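Local coordinates for protein JamJ (Lyngbya majuscula, PDB 5DOZ) that probably reduces the double bond of an enoyl thioester with NADPH, as an enoyl reductase of a polyketide synthase linked to cyclopropane formation, at residues R49-A54 / R322-S327; Q237-V242 / G247-I252; Q290-K293 / C298-N301. All coordinates share one frame; numbering follows the deposited sequence.

Interaction 1. Residues R49-A54 / R322-S327; sequences RDILNA and RYLQRS. With NDP (NADPH dihydro-nicotinamide-adenine-dinucleotide phosphate), chain E.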
# COMPACT_ATOMS: atom_id res chain seq x y z
N ARG A 49 -5.03 3.74 5.54
CA ARG A 49 -6.49 3.76 5.53
C ARG A 49 -7.13 3.18 6.80
O ARG A 49 -8.27 3.54 7.13
CB ARG A 49 -7.04 3.05 4.28
CG ARG A 49 -7.37 3.98 3.12
CD ARG A 49 -7.83 3.20 1.90
NE ARG A 49 -9.15 2.57 2.06
CZ ARG A 49 -9.78 1.87 1.11
NH1 ARG A 49 -9.22 1.69 -0.09
NH2 ARG A 49 -10.97 1.35 1.37
N ASP A 50 -6.43 2.29 7.49
CA ASP A 50 -6.92 1.75 8.78
C ASP A 50 -7.07 2.86 9.81
O ASP A 50 -8.05 2.90 10.55
CB ASP A 50 -5.98 0.66 9.34
CG ASP A 50 -6.08 -0.66 8.60
OD1 ASP A 50 -7.20 -1.19 8.43
OD2 ASP A 50 -5.02 -1.19 8.21
N ILE A 51 -6.08 3.75 9.86
CA ILE A 51 -6.09 4.88 10.78
C ILE A 51 -7.21 5.86 10.45
O ILE A 51 -7.94 6.30 11.34
CB ILE A 51 -4.71 5.59 10.81
CG1 ILE A 51 -3.69 4.70 11.52
CG2 ILE A 51 -4.80 6.96 11.48
CD1 ILE A 51 -2.27 5.21 11.39
N LEU A 52 -7.36 6.19 9.17
CA LEU A 52 -8.46 7.03 8.69
C LEU A 52 -9.82 6.51 9.15
O LEU A 52 -10.63 7.29 9.66
CB LEU A 52 -8.44 7.13 7.15
CG LEU A 52 -7.28 7.87 6.48
CD1 LEU A 52 -7.45 7.86 4.97
CD2 LEU A 52 -7.15 9.30 6.99
N ASN A 53 -10.05 5.21 8.98
CA ASN A 53 -11.28 4.56 9.45
C ASN A 53 -11.46 4.63 10.96
O ASN A 53 -12.57 4.85 11.46
CB ASN A 53 -11.32 3.09 9.00
CG ASN A 53 -11.76 2.94 7.56
OD1 ASN A 53 -12.55 3.73 7.05
ND2 ASN A 53 -11.25 1.91 6.90
N ALA A 54 -10.36 4.44 11.70
CA ALA A 54 -10.39 4.50 13.15
C ALA A 54 -10.79 5.89 13.65
O ALA A 54 -11.46 6.02 14.67
CB ALA A 54 -9.04 4.08 13.72
N ARG A 322 -1.00 4.12 16.73
CA ARG A 322 -0.44 5.43 17.09
C ARG A 322 0.94 5.67 16.47
O ARG A 322 1.24 6.77 16.02
CB ARG A 322 -0.39 5.59 18.62
CG ARG A 322 -1.76 5.86 19.22
CD ARG A 322 -1.77 5.95 20.73
NE ARG A 322 -3.05 6.49 21.20
CZ ARG A 322 -3.57 6.31 22.41
NH1 ARG A 322 -2.92 5.58 23.32
NH2 ARG A 322 -4.74 6.85 22.72
N TYR A 323 1.75 4.62 16.43
CA TYR A 323 3.08 4.68 15.83
C TYR A 323 3.04 5.01 14.33
O TYR A 323 3.89 5.76 13.83
CB TYR A 323 3.82 3.35 16.06
CG TYR A 323 5.27 3.37 15.64
CD1 TYR A 323 6.26 3.81 16.51
CD2 TYR A 323 5.64 2.95 14.37
CE1 TYR A 323 7.60 3.83 16.12
CE2 TYR A 323 6.97 2.97 13.97
CZ TYR A 323 7.94 3.41 14.85
OH TYR A 323 9.25 3.41 14.43
N LEU A 324 2.07 4.45 13.61
CA LEU A 324 1.89 4.78 12.19
C LEU A 324 1.29 6.18 12.03
O LEU A 324 1.63 6.90 11.10
CB LEU A 324 1.04 3.71 11.47
CG LEU A 324 1.01 3.77 9.93
CD1 LEU A 324 2.31 3.25 9.32
CD2 LEU A 324 -0.17 3.00 9.36
N GLN A 325 0.40 6.55 12.95
CA GLN A 325 -0.19 7.90 12.97
C GLN A 325 0.86 9.00 13.13
O GLN A 325 0.81 10.00 12.43
CB GLN A 325 -1.24 8.02 14.08
CG GLN A 325 -2.00 9.34 14.07
CD GLN A 325 -2.96 9.48 15.23
OE1 GLN A 325 -2.66 9.06 16.35
NE2 GLN A 325 -4.12 10.08 14.97
N ARG A 326 1.80 8.81 14.05
CA ARG A 326 2.91 9.75 14.25
C ARG A 326 3.86 9.79 13.05
O ARG A 326 4.62 10.74 12.87
CB ARG A 326 3.68 9.42 15.53
CG ARG A 326 3.37 10.37 16.69
CD ARG A 326 3.68 9.72 18.04
NE ARG A 326 4.90 8.92 18.00
CZ ARG A 326 5.12 7.84 18.75
NH1 ARG A 326 4.19 7.40 19.60
NH2 ARG A 326 6.27 7.18 18.63
N SER A 327 3.83 8.72 12.25
CA SER A 327 4.43 8.70 10.92
C SER A 327 5.96 8.85 10.93
O SER A 327 6.54 9.29 9.93
CB SER A 327 3.80 9.80 10.06
OG SER A 327 3.81 9.46 8.69
PA NDP E . 2.41 5.42 5.19
O1A NDP E . 1.67 5.89 6.43
O2A NDP E . 3.45 4.34 5.29
O5B NDP E . 3.14 6.69 4.52
C5B NDP E . 2.79 8.03 4.85
C4B NDP E . 4.03 8.87 4.64
O4B NDP E . 3.64 10.21 4.32
C3B NDP E . 4.91 8.97 5.89
O3B NDP E . 5.97 8.01 5.89
C2B NDP E . 5.51 10.35 5.78
O2B NDP E . 6.79 10.23 5.18
C1B NDP E . 4.62 11.12 4.82
N9A NDP E . 3.94 12.24 5.49
C8A NDP E . 3.34 12.21 6.69
N7A NDP E . 2.82 13.42 6.99
C5A NDP E . 3.08 14.24 5.96
C6A NDP E . 2.81 15.65 5.61
N6A NDP E . 2.12 16.46 6.46
N1A NDP E . 3.26 16.12 4.42
C2A NDP E . 3.94 15.34 3.56
N3A NDP E . 4.22 14.05 3.82
C4A NDP E . 3.82 13.46 4.97
O3 NDP E . 1.32 5.06 4.07
PN NDP E . 1.56 4.17 2.74
O1N NDP E . 2.96 4.35 2.24
O2N NDP E . 1.04 2.78 3.00
O5D NDP E . 0.58 4.86 1.67
C5D NDP E . 0.69 6.25 1.33
C4D NDP E . -0.64 6.78 0.79
O4D NDP E . -1.11 5.98 -0.29
C3D NDP E . -1.74 6.75 1.83
O3D NDP E . -2.52 7.93 1.66
C2D NDP E . -2.56 5.52 1.48
O2D NDP E . -3.92 5.57 1.93
C1D NDP E . -2.42 5.47 -0.03
N1N NDP E . -2.54 4.11 -0.56
C2N NDP E . -3.33 3.93 -1.63
C3N NDP E . -3.29 2.75 -2.37
C7N NDP E . -4.00 2.69 -3.70
O7N NDP E . -4.41 1.62 -4.13
N7N NDP E . -4.17 3.81 -4.38
C4N NDP E . -2.67 1.51 -1.77
C5N NDP E . -1.76 1.86 -0.68
C6N NDP E . -1.79 3.11 -0.07
P2B NDP E . 7.90 11.36 5.38
O1X NDP E . 8.10 11.45 6.87
O2X NDP E . 9.06 10.78 4.62
O3X NDP E . 7.31 12.60 4.75
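Ile-51 meets Leu-324 and Gln-325 through a single methyl group, CD1. The apolar contacts come first. CD1 of Ile-51 lies 3.6 Å from CB of Leu-324 and 3.7 Å from its CD2. The two side chains cross obliquely. CG1 of Ile-51 stands beside the backbone N, anti to the carbonyl carbon (chi1 -72°), and chi2 is extended at 170°. Together they carry CD1 across to the second helix. There it also packs against backbone: CD1 of Ile-51 is 3.4 Å from N of Gln-325. Of its side chain, Gln-325 adds only CB, 4.0 Å from CD1 of Ile-51. No hydrogen bond joins the two segments.

The second group of contacts is with the cofactor. CD1 of Leu-324 comes to 4.0 Å from O1A of the NADPH diphosphate. CG of Arg-49 lies 4.0 Å from O2D of the nicotinamide ribose. Ser-327, which leaves the helix with positive phi, brings its OG to 3.4 Å from C8A of the adenine. Ser-327 O is bonded to Lys-190 NZ.

Helix 48-54 probably belongs to the GroES-like part of the fold. It meets helix 317-326 beside the bound NADPH, with Arg-49, Leu-324 and Ser-327 in the pocket. Helix 48-54 follows strand 37-45, which pairs antiparallel with strand 332-336. Leu-324 packs on Val-333 of that strand, and Phe-321, earlier on helix 317-326, also touches Ile-51.

Interaction 2. Residues Q237-V242 / G247-I252; sequences QKNLDV and GRYIEI. With NDP (NADPH dihydro-nicotinamide-adenine-dinucleotide phosphate), chain E.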
# COMPACT_ATOMS: atom_id res chain seq x y z
N GLN A 237 -0.23 21.09 -7.95
CA GLN A 237 0.28 22.07 -8.93
C GLN A 237 1.81 22.02 -9.01
O GLN A 237 2.37 22.10 -10.10
CB GLN A 237 -0.21 23.48 -8.59
CG GLN A 237 0.19 24.55 -9.60
CD GLN A 237 -0.46 24.35 -10.95
OE1 GLN A 237 -1.64 24.66 -11.14
NE2 GLN A 237 0.31 23.84 -11.91
N LYS A 238 2.46 21.89 -7.86
CA LYS A 238 3.92 21.78 -7.80
C LYS A 238 4.41 20.51 -8.49
O LYS A 238 5.44 20.53 -9.16
CB LYS A 238 4.42 21.82 -6.35
CG LYS A 238 4.30 23.18 -5.68
CD LYS A 238 5.04 24.28 -6.44
CE LYS A 238 4.93 25.63 -5.74
NZ LYS A 238 3.52 26.06 -5.52
N ASN A 239 3.66 19.41 -8.32
CA ASN A 239 3.95 18.17 -9.04
C ASN A 239 3.86 18.34 -10.56
O ASN A 239 4.73 17.87 -11.29
CB ASN A 239 3.03 17.03 -8.58
CG ASN A 239 3.36 16.52 -7.18
OD1 ASN A 239 4.48 16.68 -6.70
ND2 ASN A 239 2.39 15.90 -6.54
N LEU A 240 2.81 19.02 -11.03
CA LEU A 240 2.67 19.29 -12.46
C LEU A 240 3.86 20.07 -13.01
O LEU A 240 4.32 19.80 -14.12
CB LEU A 240 1.37 20.04 -12.76
CG LEU A 240 0.03 19.38 -12.43
CD1 LEU A 240 -1.11 20.27 -12.89
CD2 LEU A 240 -0.11 18.00 -13.03
N ASP A 241 4.37 21.03 -12.23
CA ASP A 241 5.51 21.86 -12.66
C ASP A 241 6.79 21.04 -12.90
O ASP A 241 7.54 21.34 -13.83
CB ASP A 241 5.80 22.97 -11.63
CG ASP A 241 4.65 23.95 -11.48
OD1 ASP A 241 3.64 23.83 -12.22
OD2 ASP A 241 4.75 24.84 -10.62
N VAL A 242 7.02 20.02 -12.08
CA VAL A 242 8.22 19.19 -12.21
C VAL A 242 8.05 18.05 -13.21
O VAL A 242 9.01 17.35 -13.53
CB VAL A 242 8.73 18.64 -10.85
CG1 VAL A 242 9.21 19.77 -9.96
CG2 VAL A 242 7.66 17.81 -10.15
N GLY A 247 4.89 13.73 -19.49
CA GLY A 247 5.06 13.06 -18.19
C GLY A 247 3.84 12.30 -17.71
O GLY A 247 2.72 12.56 -18.16
N ARG A 248 4.04 11.36 -16.79
CA ARG A 248 2.97 10.50 -16.29
C ARG A 248 2.76 10.65 -14.78
O ARG A 248 3.70 10.53 -13.99
CB ARG A 248 3.25 9.04 -16.67
CG ARG A 248 3.18 8.77 -18.17
CD ARG A 248 4.26 7.79 -18.59
NE ARG A 248 5.47 8.49 -19.00
CZ ARG A 248 6.69 7.95 -19.01
NH1 ARG A 248 6.90 6.70 -18.61
NH2 ARG A 248 7.72 8.69 -19.42
N TYR A 249 1.51 10.93 -14.39
CA TYR A 249 1.17 11.27 -13.01
C TYR A 249 0.41 10.13 -12.35
O TYR A 249 -0.79 9.96 -12.57
CB TYR A 249 0.31 12.54 -12.97
CG TYR A 249 0.25 13.24 -11.62
CD1 TYR A 249 0.13 12.52 -10.42
CD2 TYR A 249 0.27 14.63 -11.55
CE1 TYR A 249 0.06 13.18 -9.20
CE2 TYR A 249 0.20 15.29 -10.34
CZ TYR A 249 0.10 14.56 -9.16
OH TYR A 249 0.04 15.24 -7.97
N ILE A 250 1.12 9.35 -11.53
CA ILE A 250 0.49 8.30 -10.73
C ILE A 250 0.04 8.89 -9.40
O ILE A 250 0.86 9.24 -8.55
CB ILE A 250 1.46 7.13 -10.45
CG1 ILE A 250 2.18 6.69 -11.72
CG2 ILE A 250 0.71 5.96 -9.81
CD1 ILE A 250 3.50 5.99 -11.46
N GLU A 251 -1.27 9.01 -9.23
CA GLU A 251 -1.86 9.50 -8.00
C GLU A 251 -2.53 8.34 -7.26
O GLU A 251 -3.42 7.70 -7.81
CB GLU A 251 -2.89 10.60 -8.31
CG GLU A 251 -3.58 11.17 -7.09
CD GLU A 251 -2.65 11.99 -6.21
OE1 GLU A 251 -2.20 13.06 -6.67
OE2 GLU A 251 -2.37 11.55 -5.07
N ILE A 252 -2.10 8.08 -6.03
CA ILE A 252 -2.66 6.96 -5.23
C ILE A 252 -3.43 7.44 -4.00
O ILE A 252 -3.91 6.64 -3.20
CB ILE A 252 -1.58 5.92 -4.83
CG1 ILE A 252 -0.65 6.47 -3.73
CG2 ILE A 252 -0.79 5.46 -6.05
CD1 ILE A 252 0.32 5.46 -3.17
PA NDP E . 2.41 5.42 5.19
O1A NDP E . 1.67 5.89 6.43
O2A NDP E . 3.45 4.34 5.29
O5B NDP E . 3.14 6.69 4.52
C5B NDP E . 2.79 8.03 4.85
C4B NDP E . 4.03 8.87 4.64
O4B NDP E . 3.64 10.21 4.32
C3B NDP E . 4.91 8.97 5.89
O3B NDP E . 5.97 8.01 5.89
C2B NDP E . 5.51 10.35 5.78
O2B NDP E . 6.79 10.23 5.18
C1B NDP E . 4.62 11.12 4.82
N9A NDP E . 3.94 12.24 5.49
C8A NDP E . 3.34 12.21 6.69
N7A NDP E . 2.82 13.42 6.99
C5A NDP E . 3.08 14.24 5.96
C6A NDP E . 2.81 15.65 5.61
N6A NDP E . 2.12 16.46 6.46
N1A NDP E . 3.26 16.12 4.42
C2A NDP E . 3.94 15.34 3.56
N3A NDP E . 4.22 14.05 3.82
C4A NDP E . 3.82 13.46 4.97
O3 NDP E . 1.32 5.06 4.07
PN NDP E . 1.56 4.17 2.74
O1N NDP E . 2.96 4.35 2.24
O2N NDP E . 1.04 2.78 3.00
O5D NDP E . 0.58 4.86 1.67
C5D NDP E . 0.69 6.25 1.33
C4D NDP E . -0.64 6.78 0.79
O4D NDP E . -1.11 5.98 -0.29
C3D NDP E . -1.74 6.75 1.83
O3D NDP E . -2.52 7.93 1.66
C2D NDP E . -2.56 5.52 1.48
O2D NDP E . -3.92 5.57 1.93
C1D NDP E . -2.42 5.47 -0.03
N1N NDP E . -2.54 4.11 -0.56
C2N NDP E . -3.33 3.93 -1.63
C3N NDP E . -3.29 2.75 -2.37
C7N NDP E . -4.00 2.69 -3.70
O7N NDP E . -4.41 1.62 -4.13
N7N NDP E . -4.17 3.81 -4.38
C4N NDP E . -2.67 1.51 -1.77
C5N NDP E . -1.76 1.86 -0.68
C6N NDP E . -1.79 3.11 -0.07
P2B NDP E . 7.90 11.36 5.38
O1X NDP E . 8.10 11.45 6.87
O2X NDP E . 9.06 10.78 4.62
O3X NDP E . 7.31 12.60 4.75
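Asn-239 donates a side-chain hydrogen bond to the phenol oxygen of Tyr-249, the one polar link in an otherwise apolar helix-to-strand contact. ND2 of Asn-239 is 2.8 Å from OH of Tyr-249, and the bond is fairly straight at 166°. The oxygen lies close to the amide plane. Amide and ring planes are 73° apart, and the two side chains cross at about a right angle. CB of Asn-239 also touches the ring, 3.8 Å from CE2 of Tyr-249. The other amide atom, OD1, is bonded to His-161 NE2, which should help fix the rotation of the amide. Strand 223-228, helix 235-242 and strand 247-251 form a beta-alpha-beta crossover of the Rossmann-type sheet. Tyr-249 spans from strand to helix within this unit, its CG anti to the backbone N (chi1 -162°). Leu-240 comes in at the ring edge, in plane, with CD2 3.7 Å from CD2 of Tyr-249. With alanine in place of Tyr-249, ND2 of Asn-239 would probably lose its acceptor, and a gap would open beside CD2 of Leu-240. Beyond the strand end, Ile-252 O accepts from the NADPH carboxamide N7N at 3.1 Å, and Ile-252 CD1 lies 3.3 Å from O4D of the nicotinamide ribose.

Interaction 3. Residues Q290-K293 / C298-N301; sequences QIWK and CFEN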
# COMPACT_ATOMS: atom_id res chain seq x y z
N GLN A 290 -1.72 -11.80 -11.76
CA GLN A 290 -0.80 -11.33 -12.80
C GLN A 290 0.39 -10.56 -12.24
O GLN A 290 1.54 -10.88 -12.55
CB GLN A 290 -1.53 -10.52 -13.87
CG GLN A 290 -2.14 -11.37 -14.98
CD GLN A 290 -1.11 -12.15 -15.80
OE1 GLN A 290 0.05 -11.76 -15.91
NE2 GLN A 290 -1.55 -13.27 -16.38
N ILE A 291 0.13 -9.56 -11.40
CA ILE A 291 1.20 -8.77 -10.79
C ILE A 291 2.19 -9.69 -10.06
O ILE A 291 3.40 -9.56 -10.25
CB ILE A 291 0.66 -7.68 -9.84
CG1 ILE A 291 -0.05 -6.58 -10.64
CG2 ILE A 291 1.78 -7.07 -8.99
CD1 ILE A 291 -0.74 -5.53 -9.78
N TRP A 292 1.66 -10.62 -9.27
CA TRP A 292 2.51 -11.50 -8.47
C TRP A 292 3.39 -12.40 -9.32
O TRP A 292 4.54 -12.64 -8.98
CB TRP A 292 1.68 -12.33 -7.48
CG TRP A 292 2.54 -13.11 -6.54
CD1 TRP A 292 2.53 -14.46 -6.37
CD2 TRP A 292 3.55 -12.60 -5.67
NE1 TRP A 292 3.47 -14.82 -5.43
CE2 TRP A 292 4.11 -13.69 -4.99
CE3 TRP A 292 4.04 -11.31 -5.40
CZ2 TRP A 292 5.13 -13.55 -4.04
CZ3 TRP A 292 5.06 -11.16 -4.46
CH2 TRP A 292 5.59 -12.27 -3.79
N LYS A 293 2.83 -12.90 -10.42
CA LYS A 293 3.59 -13.67 -11.42
C LYS A 293 4.78 -12.88 -11.96
O LYS A 293 5.78 -13.46 -12.37
CB LYS A 293 2.68 -14.07 -12.58
CG LYS A 293 2.18 -15.50 -12.54
CD LYS A 293 1.73 -15.95 -13.93
CE LYS A 293 2.91 -16.08 -14.88
NZ LYS A 293 2.50 -16.06 -16.31
N CYS A 298 11.61 -12.17 -8.70
CA CYS A 298 12.52 -11.14 -8.18
C CYS A 298 12.82 -11.36 -6.68
O CYS A 298 13.96 -11.22 -6.25
CB CYS A 298 11.94 -9.74 -8.41
SG CYS A 298 11.13 -9.46 -10.01
N PHE A 299 11.79 -11.69 -5.91
CA PHE A 299 11.94 -11.99 -4.48
C PHE A 299 12.65 -13.32 -4.26
O PHE A 299 13.42 -13.48 -3.31
CB PHE A 299 10.59 -11.97 -3.75
CG PHE A 299 10.02 -10.59 -3.54
CD1 PHE A 299 10.53 -9.74 -2.56
CD2 PHE A 299 8.96 -10.13 -4.33
CE1 PHE A 299 10.01 -8.47 -2.37
CE2 PHE A 299 8.43 -8.86 -4.15
CZ PHE A 299 8.95 -8.03 -3.17
N GLU A 300 12.40 -14.27 -5.16
CA GLU A 300 13.07 -15.58 -5.14
C GLU A 300 14.57 -15.45 -5.40
O GLU A 300 15.38 -16.08 -4.70
CB GLU A 300 12.43 -16.52 -6.17
CG GLU A 300 11.13 -17.17 -5.68
CD GLU A 300 10.42 -17.98 -6.74
OE1 GLU A 300 10.94 -18.12 -7.87
OE2 GLU A 300 9.31 -18.49 -6.45
N ASN A 301 14.94 -14.62 -6.37
CA ASN A 301 16.34 -14.40 -6.72
C ASN A 301 16.99 -13.28 -5.90
O ASN A 301 18.09 -12.83 -6.22
CB ASN A 301 16.46 -14.11 -8.23
CG ASN A 301 15.79 -15.17 -9.09
OD1 ASN A 301 15.33 -16.21 -8.59
ND2 ASN A 301 15.72 -14.91 -10.39
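Phe-299 and Trp-292 bring two aromatic rings together across the turn between helices 287-293 and 296-300. The side chain of Phe-299 can be followed outward. The bond from CA to CB heads toward the other segment, but CB makes no close contact there. CG stands beside the backbone N, anti to the carbonyl carbon (chi1 -73°). This sends the ring toward the indole, and chi2 puts its CD2-CE2 side nearest. CD2 is the first atom to touch. It lies 4.0 Å from CH2 of Trp-292 and equally far from CZ3 of Trp-292. CE2 comes next, 4.1 Å from Trp-292 CZ3. CZ, at the tip, stands farther from the indole.

Trp-292 reaches the contact through CZ3 and CH2, the far atoms of its six-membered ring. Its CG is trans to the backbone N (chi1 -173°), which carries the indole toward Phe-299. NE1 lies away from Phe-299. The two side chains cross at about a right angle. The planes are tilted by 28° and offset, with centroids 6.0 Å apart and little overlap.

Other residues pack here too. Phe-139 of helix 136-149 meets Phe-299 edge-to-face, and Leu-304 also touches it. Pro-124 touches Trp-292.

No hydrogen bond or charge pair crosses between the segments. Carbon meets carbon at van der Waals distance, so cohesion here rests on dispersion and on burying both rings, with little from stacking.

The three contacts lie in different parts of one enoyl reductase chain. Interactions 1 and 2 both reach the bound NADPH. Their centres are about 25 Å apart and their nearest atoms about 7 Å apart. Interaction 1 touches the cofactor at adenine, diphosphate and nicotinamide ribose. Interaction 2 meets the nicotinamide end through the residue that follows its strand. Interaction 3 has no part in the pocket. It lies across the chain's centre from interaction 1, with about 15 Å between nearest atoms, and about 12 Å, nearest atoms, from interaction 2. Along the chain, interactions 2 and 3 follow one another inside the long loop closed by interaction 1.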